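Local coordinates for protein putative rhamnosidase (Streptomyces avermitilis, PDB 3W5M) that releases terminal non-reducing alpha-L-rhamnose from rhamnosides such as citrus flavonoids and gum arabic, and also binds L-rhamnose through a calcium-dependent carbohydrate-binding module, at residues R872-R877 with E924-N929; S614-G619 with G920-W925; F602-P607 with A928-I933. All coordinates share one frame; numbering follows the deposited sequence.

In the fold
The three contacts illustrate how one short final helix, 923-929, can be packed from several directions in a single (alpha/alpha)6-barrel. Contact 1 sets helix 867-875 against it, contact 2 brings helix 607-622, the first of the domain's helices, to its N-terminal end and the turn leading into it, and contact 3 lays strand 600-604 against the chain leaving its C-terminal end. Their centres lie close together, about 11 Å from contact 1 to contact 2 and about 9 Å from contact 1 to contact 3. Contact 2 is nearest the active site: Gly920 is about 9 Å from the side chain of the rhamnose-binding His916. Contacts 1 and 3 lie away from the annotated sites and are structural packing.

Contact 1. Residues R872-R877 with E924-N929; sequences RLLHQR and EWMYAN
The indole of Trp925 is met obliquely by Leu874, whose methyl CD2 lies 3.8 Å from CZ3 on the six-membered ring. The end of the Asn929 side chain, one turn further along the same helix, lies over one face, shifted toward the rim, and Tyr871 approaches the indole in an edge-to-face pairing. This is interhelical packing in the (alpha/alpha)6-barrel: Leu874 comes from the end of helix 867-875 and Trp925 from helix 923-929, the last in the domain. Both side chains reach across by the same rotation, each with CG anti to its own backbone nitrogen (chi1 -173° for Leu874, -176° for Trp925), which extends them into the space between backbones that are still 9.2 Å apart at the CA atoms of Leu874 and Met926. The fork of the leucine divides its work between sequence neighbours: while CD2 faces the indole, CD1 rests more loosely on Met926, 4.3 Å from its CG. The interface itself is wholly apolar, with all three touching residues buried. The one polar atom of the indole, NE1, is satisfied elsewhere by a hydrogen bond to OG1 of Thr862 on helix 854-863, which should restrict rotation of the ring. Ile930 completes the cluster, its CD1 lying 3.7 Å from CZ3 of Trp925 and also 3.7 Å from CD2 of Leu874.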
loop_
_atom_site.group_PDB
_atom_site.type_symbol
_atom_site.label_atom_id
_atom_site.label_comp_id
_atom_site.label_asym_id
_atom_site.label_seq_id
_atom_site.Cartn_x
_atom_site.Cartn_y
_atom_site.Cartn_z
ATOM N N ARG A 872 4.453 9.764 31.331
ATOM C CA ARG A 872 4.603 8.517 32.080
ATOM C C ARG A 872 4.280 7.334 31.167
ATOM O O ARG A 872 5.054 6.368 31.080
ATOM C CB ARG A 872 3.702 8.513 33.323
ATOM C CG ARG A 872 3.966 7.370 34.298
ATOM C CD ARG A 872 5.211 7.591 35.159
ATOM N NE ARG A 872 5.248 6.667 36.298
ATOM C CZ ARG A 872 4.708 6.916 37.493
ATOM N NH1 ARG A 872 4.087 8.064 37.736
ATOM N NH2 ARG A 872 4.791 6.011 38.458
ATOM N N LEU A 873 3.148 7.440 30.482
ATOM C CA LEU A 873 2.760 6.477 29.461
ATOM C C LEU A 873 3.773 6.392 28.331
ATOM O O LEU A 873 4.098 5.296 27.870
ATOM C CB LEU A 873 1.380 6.802 28.897
ATOM C CG LEU A 873 0.245 6.716 29.905
ATOM C CD1 LEU A 873 -1.050 6.984 29.191
ATOM C CD2 LEU A 873 0.226 5.343 30.561
ATOM N N LEU A 874 4.278 7.544 27.899
ATOM C CA LEU A 874 5.196 7.590 26.764
ATOM C C LEU A 874 6.506 6.849 27.054
ATOM O O LEU A 874 6.998 6.101 26.201
ATOM C CB LEU A 874 5.471 9.034 26.304
ATOM C CG LEU A 874 6.302 9.133 25.018
ATOM C CD1 LEU A 874 5.462 8.779 23.797
ATOM C CD2 LEU A 874 6.907 10.527 24.872
ATOM N N HIS A 875 7.052 7.052 28.256
ATOM C CA HIS A 875 8.359 6.496 28.636
ATOM C C HIS A 875 8.266 5.099 29.245
ATOM O O HIS A 875 9.296 4.476 29.531
ATOM C CB HIS A 875 9.064 7.416 29.633
ATOM C CG HIS A 875 9.570 8.682 29.030
ATOM N ND1 HIS A 875 10.425 8.700 27.950
ATOM C CD2 HIS A 875 9.351 9.973 29.363
ATOM C CE1 HIS A 875 10.702 9.953 27.636
ATOM N NE2 HIS A 875 10.071 10.743 28.486
ATOM N N GLN A 876 7.039 4.632 29.443
ATOM C CA GLN A 876 6.765 3.308 30.000
ATOM C C GLN A 876 7.449 2.209 29.172
ATOM O O GLN A 876 7.362 2.213 27.938
ATOM C CB GLN A 876 5.255 3.097 30.039
ATOM C CG GLN A 876 4.755 1.782 30.612
ATOM C CD GLN A 876 5.176 1.539 32.062
ATOM O OE1 GLN A 876 6.292 1.075 32.329
ATOM N NE2 GLN A 876 4.271 1.825 33.003
ATOM N N ARG A 877 8.141 1.284 29.839
ATOM C CA ARG A 877 8.867 0.201 29.137
ATOM C C ARG A 877 8.223 -1.180 29.325
ATOM O O ARG A 877 8.478 -2.125 28.563
ATOM C CB ARG A 877 10.337 0.182 29.550
ATOM C CG ARG A 877 11.156 1.354 29.010
ATOM C CD ARG A 877 12.589 1.309 29.522
ATOM N NE ARG A 877 13.223 0.029 29.215
ATOM C CZ ARG A 877 14.356 -0.407 29.748
ATOM N NH1 ARG A 877 15.012 0.336 30.633
ATOM N NH2 ARG A 877 14.831 -1.598 29.403
ATOM N N GLU A 924 1.930 11.922 16.356
ATOM C CA GLU A 924 1.436 13.302 16.268
ATOM C C GLU A 924 1.531 14.017 17.608
ATOM O O GLU A 924 1.760 15.206 17.629
ATOM C CB GLU A 924 0.002 13.374 15.755
ATOM C CG GLU A 924 -1.045 12.754 16.659
ATOM C CD GLU A 924 -2.458 13.021 16.189
ATOM O OE1 GLU A 924 -2.833 14.219 16.104
ATOM O OE2 GLU A 924 -3.200 12.044 15.907
ATOM N N TRP A 925 1.361 13.284 18.709
ATOM C CA TRP A 925 1.534 13.881 20.040
ATOM C C TRP A 925 2.982 14.311 20.275
ATOM O O TRP A 925 3.247 15.399 20.780
ATOM C CB TRP A 925 1.029 12.952 21.149
ATOM C CG TRP A 925 1.124 13.611 22.519
ATOM C CD1 TRP A 925 0.129 14.322 23.167
ATOM C CD2 TRP A 925 2.279 13.647 23.385
ATOM N NE1 TRP A 925 0.606 14.782 24.393
ATOM C CE2 TRP A 925 1.914 14.388 24.543
ATOM C CE3 TRP A 925 3.581 13.113 23.304
ATOM C CZ2 TRP A 925 2.806 14.612 25.604
ATOM C CZ3 TRP A 925 4.468 13.337 24.361
ATOM C CH2 TRP A 925 4.073 14.078 25.496
ATOM N N MET A 926 3.938 13.479 19.871
ATOM C CA MET A 926 5.315 13.846 19.996
ATOM C C MET A 926 5.655 15.084 19.162
ATOM O O MET A 926 6.413 15.946 19.613
ATOM C CB MET A 926 6.223 12.676 19.583
ATOM C CG MET A 926 6.100 11.437 20.444
ATOM S SD MET A 926 7.626 10.456 20.445
ATOM C CE MET A 926 7.646 9.988 18.710
ATOM N N TYR A 927 5.125 15.165 17.941
ATOM C CA TYR A 927 5.549 16.213 17.029
ATOM C C TYR A 927 4.957 17.532 17.504
ATOM O O TYR A 927 5.648 18.543 17.492
ATOM C CB TYR A 927 5.173 15.881 15.557
ATOM C CG TYR A 927 5.647 14.503 15.132
ATOM C CD1 TYR A 927 6.844 13.962 15.631
ATOM C CD2 TYR A 927 4.892 13.723 14.268
ATOM C CE1 TYR A 927 7.271 12.689 15.261
ATOM C CE2 TYR A 927 5.307 12.439 13.911
ATOM C CZ TYR A 927 6.508 11.941 14.394
ATOM O OH TYR A 927 6.910 10.666 14.018
ATOM N N ALA A 928 3.719 17.472 17.998
ATOM C CA ALA A 928 2.999 18.659 18.484
ATOM C C ALA A 928 3.510 19.160 19.838
ATOM O O ALA A 928 3.546 20.364 20.069
ATOM C CB ALA A 928 1.499 18.402 18.527
ATOM N N ASN A 929 3.970 18.246 20.694
ATOM C CA ASN A 929 4.270 18.577 22.109
ATOM C C ASN A 929 5.723 18.492 22.536
ATOM O O ASN A 929 6.176 19.282 23.376
ATOM C CB ASN A 929 3.416 17.724 23.018
ATOM C CG ASN A 929 1.940 17.910 22.764
ATOM O OD1 ASN A 929 1.278 17.030 22.223
ATOM N ND2 ASN A 929 1.414 19.065 23.139
#

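Contact 2. Residues S614-G619 with G920-W925; sequences SNITWG and GSVGEW
Ile616 presses its terminal methyl against the backbone of Gly920 and Gly923, an example of helix 607-622 packing on glycines in and just before helix 923-929 of the (alpha/alpha)6-barrel. The tight part is small: CD1 of Ile616 lies 3.6 Å from CA of Gly923 and 3.7 Å from O of Gly920, and the CA atoms of Ile616 and Gly920 come within 5.1 Å. A beta carbon on Gly923 would fall only 3.2 Å from that methyl, so the lack of a side chain there is consistent with the close approach of the isoleucine. Its CG1 is placed opposite the carbonyl carbon (chi1 -68°), and the nearly extended second torsion, 163°, carries CD1 outward to the glycines. With Ile616 cut back to an alanine, the CD1 methyl would be gone, and a gap is likely to open over Gly923 CA and the Gly920 carbonyl. The contact is looser beside this point, where CG1 of Val922 reaches CD1 only at 4.2 Å; Ser921 and Glu924 direct their beta carbons away, and Glu924 remains partly exposed, near Pro649 and Tyr653 of helix 641-654. Gly920 O is not left to the methyl alone, since it accepts a backbone hydrogen bond from Gly923 N. On the helix of Ile616, the carbonyl oxygen of Ser614 serves two donors, Trp618 N and the hydroxyl OG1 of Thr617, the latter 2.9 Å from it and tilted 24° out of the carbonyl plane.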
loop_
_atom_site.group_PDB
_atom_site.type_symbol
_atom_site.label_atom_id
_atom_site.label_comp_id
_atom_site.label_asym_id
_atom_site.label_seq_id
_atom_site.Cartn_x
_atom_site.Cartn_y
_atom_site.Cartn_z
ATOM N N SER A 614 11.596 6.533 14.488
ATOM C CA SER A 614 12.068 5.693 13.374
ATOM C C SER A 614 11.032 4.609 13.022
ATOM O O SER A 614 10.682 4.431 11.843
ATOM C CB SER A 614 13.405 5.038 13.717
ATOM O OG SER A 614 13.894 4.338 12.571
ATOM N N ASN A 615 10.509 3.925 14.033
ATOM C CA ASN A 615 9.533 2.845 13.842
ATOM C C ASN A 615 8.237 3.334 13.198
ATOM O O ASN A 615 7.668 2.665 12.325
ATOM C CB ASN A 615 9.252 2.108 15.153
ATOM C CG ASN A 615 10.456 1.321 15.669
ATOM O OD1 ASN A 615 11.561 1.380 15.108
ATOM N ND2 ASN A 615 10.247 0.578 16.742
ATOM N N ILE A 616 7.761 4.486 13.657
ATOM C CA ILE A 616 6.616 5.157 13.032
ATOM C C ILE A 616 6.818 5.381 11.515
ATOM O O ILE A 616 5.930 5.057 10.736
ATOM C CB ILE A 616 6.302 6.503 13.732
ATOM C CG1 ILE A 616 5.786 6.221 15.149
ATOM C CG2 ILE A 616 5.245 7.291 12.952
ATOM C CD1 ILE A 616 5.826 7.430 16.063
ATOM N N THR A 617 7.951 5.955 11.140
ATOM C CA THR A 617 8.241 6.289 9.731
ATOM C C THR A 617 8.433 5.025 8.927
ATOM O O THR A 617 8.121 4.993 7.734
ATOM C CB THR A 617 9.437 7.242 9.536
ATOM O OG1 THR A 617 10.676 6.589 9.877
ATOM C CG2 THR A 617 9.269 8.533 10.387
ATOM N N TRP A 618 8.932 3.966 9.569
ATOM C CA TRP A 618 9.046 2.683 8.862
ATOM C C TRP A 618 7.688 1.980 8.716
ATOM O O TRP A 618 7.425 1.377 7.688
ATOM C CB TRP A 618 10.136 1.780 9.492
ATOM C CG TRP A 618 11.530 2.126 9.062
ATOM C CD1 TRP A 618 12.406 2.941 9.697
ATOM C CD2 TRP A 618 12.181 1.698 7.851
ATOM N NE1 TRP A 618 13.571 3.043 8.971
ATOM C CE2 TRP A 618 13.463 2.281 7.839
ATOM C CE3 TRP A 618 11.791 0.872 6.777
ATOM C CZ2 TRP A 618 14.398 2.061 6.794
ATOM C CZ3 TRP A 618 12.706 0.655 5.731
ATOM C CH2 TRP A 618 13.998 1.251 5.756
ATOM N N GLY A 619 6.828 2.020 9.746
ATOM C CA GLY A 619 5.492 1.473 9.642
ATOM C C GLY A 619 4.681 2.228 8.597
ATOM O O GLY A 619 3.910 1.625 7.839
ATOM N N GLY A 920 1.290 3.669 15.806
ATOM C CA GLY A 920 2.194 4.780 15.493
ATOM C C GLY A 920 1.515 6.150 15.530
ATOM O O GLY A 920 2.179 7.173 15.355
ATOM N N SER A 921 0.207 6.168 15.785
ATOM C CA SER A 921 -0.559 7.431 15.935
ATOM C C SER A 921 -0.134 8.294 17.120
ATOM O O SER A 921 -0.526 9.462 17.216
ATOM C CB SER A 921 -2.068 7.177 15.959
ATOM O OG SER A 921 -2.468 6.285 17.003
ATOM N N VAL A 922 0.687 7.729 18.005
ATOM C CA VAL A 922 1.350 8.479 19.077
ATOM C C VAL A 922 2.303 9.544 18.525
ATOM O O VAL A 922 2.607 10.554 19.191
ATOM C CB VAL A 922 2.110 7.509 20.033
ATOM C CG1 VAL A 922 3.305 6.864 19.336
ATOM C CG2 VAL A 922 2.579 8.230 21.283
ATOM N N GLY A 923 2.751 9.337 17.283
ATOM C CA GLY A 923 3.667 10.245 16.612
ATOM C C GLY A 923 3.195 11.682 16.674
ATOM O O GLY A 923 3.971 12.559 16.988
ATOM N N GLU A 924 1.930 11.922 16.356
ATOM C CA GLU A 924 1.436 13.302 16.268
ATOM C C GLU A 924 1.531 14.017 17.608
ATOM O O GLU A 924 1.760 15.206 17.629
ATOM C CB GLU A 924 0.002 13.374 15.755
ATOM C CG GLU A 924 -1.045 12.754 16.659
ATOM C CD GLU A 924 -2.458 13.021 16.189
ATOM O OE1 GLU A 924 -2.833 14.219 16.104
ATOM O OE2 GLU A 924 -3.200 12.044 15.907
ATOM N N TRP A 925 1.361 13.284 18.709
ATOM C CA TRP A 925 1.534 13.881 20.040
ATOM C C TRP A 925 2.982 14.311 20.275
ATOM O O TRP A 925 3.247 15.399 20.780
ATOM C CB TRP A 925 1.029 12.952 21.149
ATOM C CG TRP A 925 1.124 13.611 22.519
ATOM C CD1 TRP A 925 0.129 14.322 23.167
ATOM C CD2 TRP A 925 2.279 13.647 23.385
ATOM N NE1 TRP A 925 0.606 14.782 24.393
ATOM C CE2 TRP A 925 1.914 14.388 24.543
ATOM C CE3 TRP A 925 3.581 13.113 23.304
ATOM C CZ2 TRP A 925 2.806 14.612 25.604
ATOM C CZ3 TRP A 925 4.468 13.337 24.361
ATOM C CH2 TRP A 925 4.073 14.078 25.496
#

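Contact 3. Residues F602-P607 with A928-I933; sequences FETNVP and ANIAGI
Phe602 carries its CG anti to the backbone nitrogen (chi1 177°), and this rotation swings the ring toward Ile930 and Ala931 although its beta carbon does not point at them. CG1 of Ile930 lies anti to the carbonyl carbon (chi1 -56°), which leaves the branch methyl CG2 anti to the nitrogen, and there it meets both aromatic and threonine neighbours. The ring is touched at its edge, near its own plane: CB of Ala931 stands 4.0 Å from CD1 of Phe602, and CG2 of Ile930 lies 4.1 Å from CZ. Thr604, two residues along the strand, adds its methyl, with CG2 4.0 Å from CG2 of Ile930. The strand belongs to the edge of the antiparallel sheet formed with the C-terminal beta-sandwich, while Ile930 and Ala931 follow the last barrel helix, so the contact joins barrel and sandwich at their seam. The same sheet also takes the polar backbone of this link, Ile930 O accepting from Trp971 NE1 and Ala931 O bonding to Thr969 OG1. While its methyl packs on Ile930, the hydroxyl of Thr604 serves its own chain: OG1 accepts from the backbone of Val606, N to OG1 3.0 Å with an N-H...O angle of 150°, an ST turn that leads into the N-cap position at Val606, just before helix 607-622.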
loop_
_atom_site.group_PDB
_atom_site.type_symbol
_atom_site.label_atom_id
_atom_site.label_comp_id
_atom_site.label_asym_id
_atom_site.label_seq_id
_atom_site.Cartn_x
_atom_site.Cartn_y
_atom_site.Cartn_z
ATOM N N PHE A 602 13.064 14.524 13.487
ATOM C CA PHE A 602 12.768 14.588 14.914
ATOM C C PHE A 602 13.901 13.905 15.655
ATOM O O PHE A 602 14.256 12.767 15.321
ATOM C CB PHE A 602 11.447 13.872 15.172
ATOM C CG PHE A 602 11.036 13.794 16.624
ATOM C CD1 PHE A 602 10.551 14.907 17.294
ATOM C CD2 PHE A 602 11.081 12.581 17.299
ATOM C CE1 PHE A 602 10.136 14.816 18.631
ATOM C CE2 PHE A 602 10.678 12.475 18.624
ATOM C CZ PHE A 602 10.196 13.597 19.290
ATOM N N GLU A 603 14.457 14.592 16.665
ATOM C CA GLU A 603 15.523 14.022 17.487
ATOM C C GLU A 603 15.459 14.590 18.895
ATOM O O GLU A 603 15.321 15.800 19.074
ATOM C CB GLU A 603 16.887 14.297 16.861
ATOM C CG GLU A 603 18.047 13.639 17.589
ATOM C CD GLU A 603 19.392 14.019 17.001
ATOM O OE1 GLU A 603 19.442 14.887 16.090
ATOM O OE2 GLU A 603 20.406 13.442 17.457
ATOM N N THR A 604 15.544 13.701 19.879
ATOM C CA THR A 604 15.556 14.081 21.299
ATOM C C THR A 604 16.835 13.534 21.940
ATOM O O THR A 604 17.598 12.800 21.290
ATOM C CB THR A 604 14.347 13.518 22.071
ATOM O OG1 THR A 604 14.517 12.107 22.289
ATOM C CG2 THR A 604 13.018 13.773 21.349
ATOM N N ASN A 605 17.066 13.907 23.205
ATOM C CA ASN A 605 18.128 13.314 24.025
ATOM C C ASN A 605 17.876 11.853 24.447
ATOM O O ASN A 605 18.787 11.216 24.988
ATOM C CB ASN A 605 18.341 14.158 25.294
ATOM C CG ASN A 605 17.112 14.176 26.191
ATOM O OD1 ASN A 605 16.105 14.811 25.868
ATOM N ND2 ASN A 605 17.186 13.475 27.324
ATOM N N VAL A 606 16.658 11.349 24.214
ATOM C CA VAL A 606 16.200 10.026 24.647
ATOM C C VAL A 606 16.170 8.962 23.539
ATOM O O VAL A 606 15.252 8.942 22.709
ATOM C CB VAL A 606 14.809 10.109 25.272
ATOM C CG1 VAL A 606 14.395 8.767 25.858
ATOM C CG2 VAL A 606 14.797 11.187 26.341
ATOM N N PRO A 607 17.172 8.058 23.539
ATOM C CA PRO A 607 17.262 7.036 22.488
ATOM C C PRO A 607 15.935 6.318 22.177
ATOM O O PRO A 607 15.616 6.129 20.993
ATOM C CB PRO A 607 18.324 6.081 23.033
ATOM C CG PRO A 607 19.230 6.993 23.806
ATOM C CD PRO A 607 18.294 7.944 24.493
ATOM N N ALA A 928 3.719 17.472 17.998
ATOM C CA ALA A 928 2.999 18.659 18.484
ATOM C C ALA A 928 3.510 19.160 19.838
ATOM O O ALA A 928 3.546 20.364 20.069
ATOM C CB ALA A 928 1.499 18.402 18.527
ATOM N N ASN A 929 3.970 18.246 20.694
ATOM C CA ASN A 929 4.270 18.577 22.109
ATOM C C ASN A 929 5.723 18.492 22.536
ATOM O O ASN A 929 6.176 19.282 23.376
ATOM C CB ASN A 929 3.416 17.724 23.018
ATOM C CG ASN A 929 1.940 17.910 22.764
ATOM O OD1 ASN A 929 1.278 17.030 22.223
ATOM N ND2 ASN A 929 1.414 19.065 23.139
ATOM N N ILE A 930 6.482 17.566 21.956
ATOM C CA ILE A 930 7.895 17.505 22.275
ATOM C C ILE A 930 8.625 18.409 21.306
ATOM O O ILE A 930 9.412 19.264 21.713
ATOM C CB ILE A 930 8.462 16.051 22.267
ATOM C CG1 ILE A 930 7.663 15.179 23.239
ATOM C CG2 ILE A 930 9.971 16.073 22.559
ATOM C CD1 ILE A 930 7.959 13.685 23.197
ATOM N N ALA A 931 8.357 18.234 20.007
ATOM C CA ALA A 931 8.925 19.140 19.012
ATOM C C ALA A 931 8.218 20.517 19.068
ATOM O O ALA A 931 8.816 21.536 18.778
ATOM C CB ALA A 931 8.841 18.516 17.622
ATOM N N GLY A 932 6.954 20.535 19.469
ATOM C CA GLY A 932 6.237 21.802 19.599
ATOM C C GLY A 932 5.897 22.433 18.257
ATOM O O GLY A 932 6.084 23.641 18.067
ATOM N N ILE A 933 5.396 21.614 17.327
ATOM C CA ILE A 933 5.037 22.079 15.978
ATOM C C ILE A 933 3.640 21.586 15.682
ATOM O O ILE A 933 3.424 20.385 15.536
ATOM C CB ILE A 933 6.013 21.550 14.893
ATOM C CG1 ILE A 933 7.419 22.113 15.122
ATOM C CG2 ILE A 933 5.492 21.897 13.487
ATOM C CD1 ILE A 933 8.471 21.634 14.128
#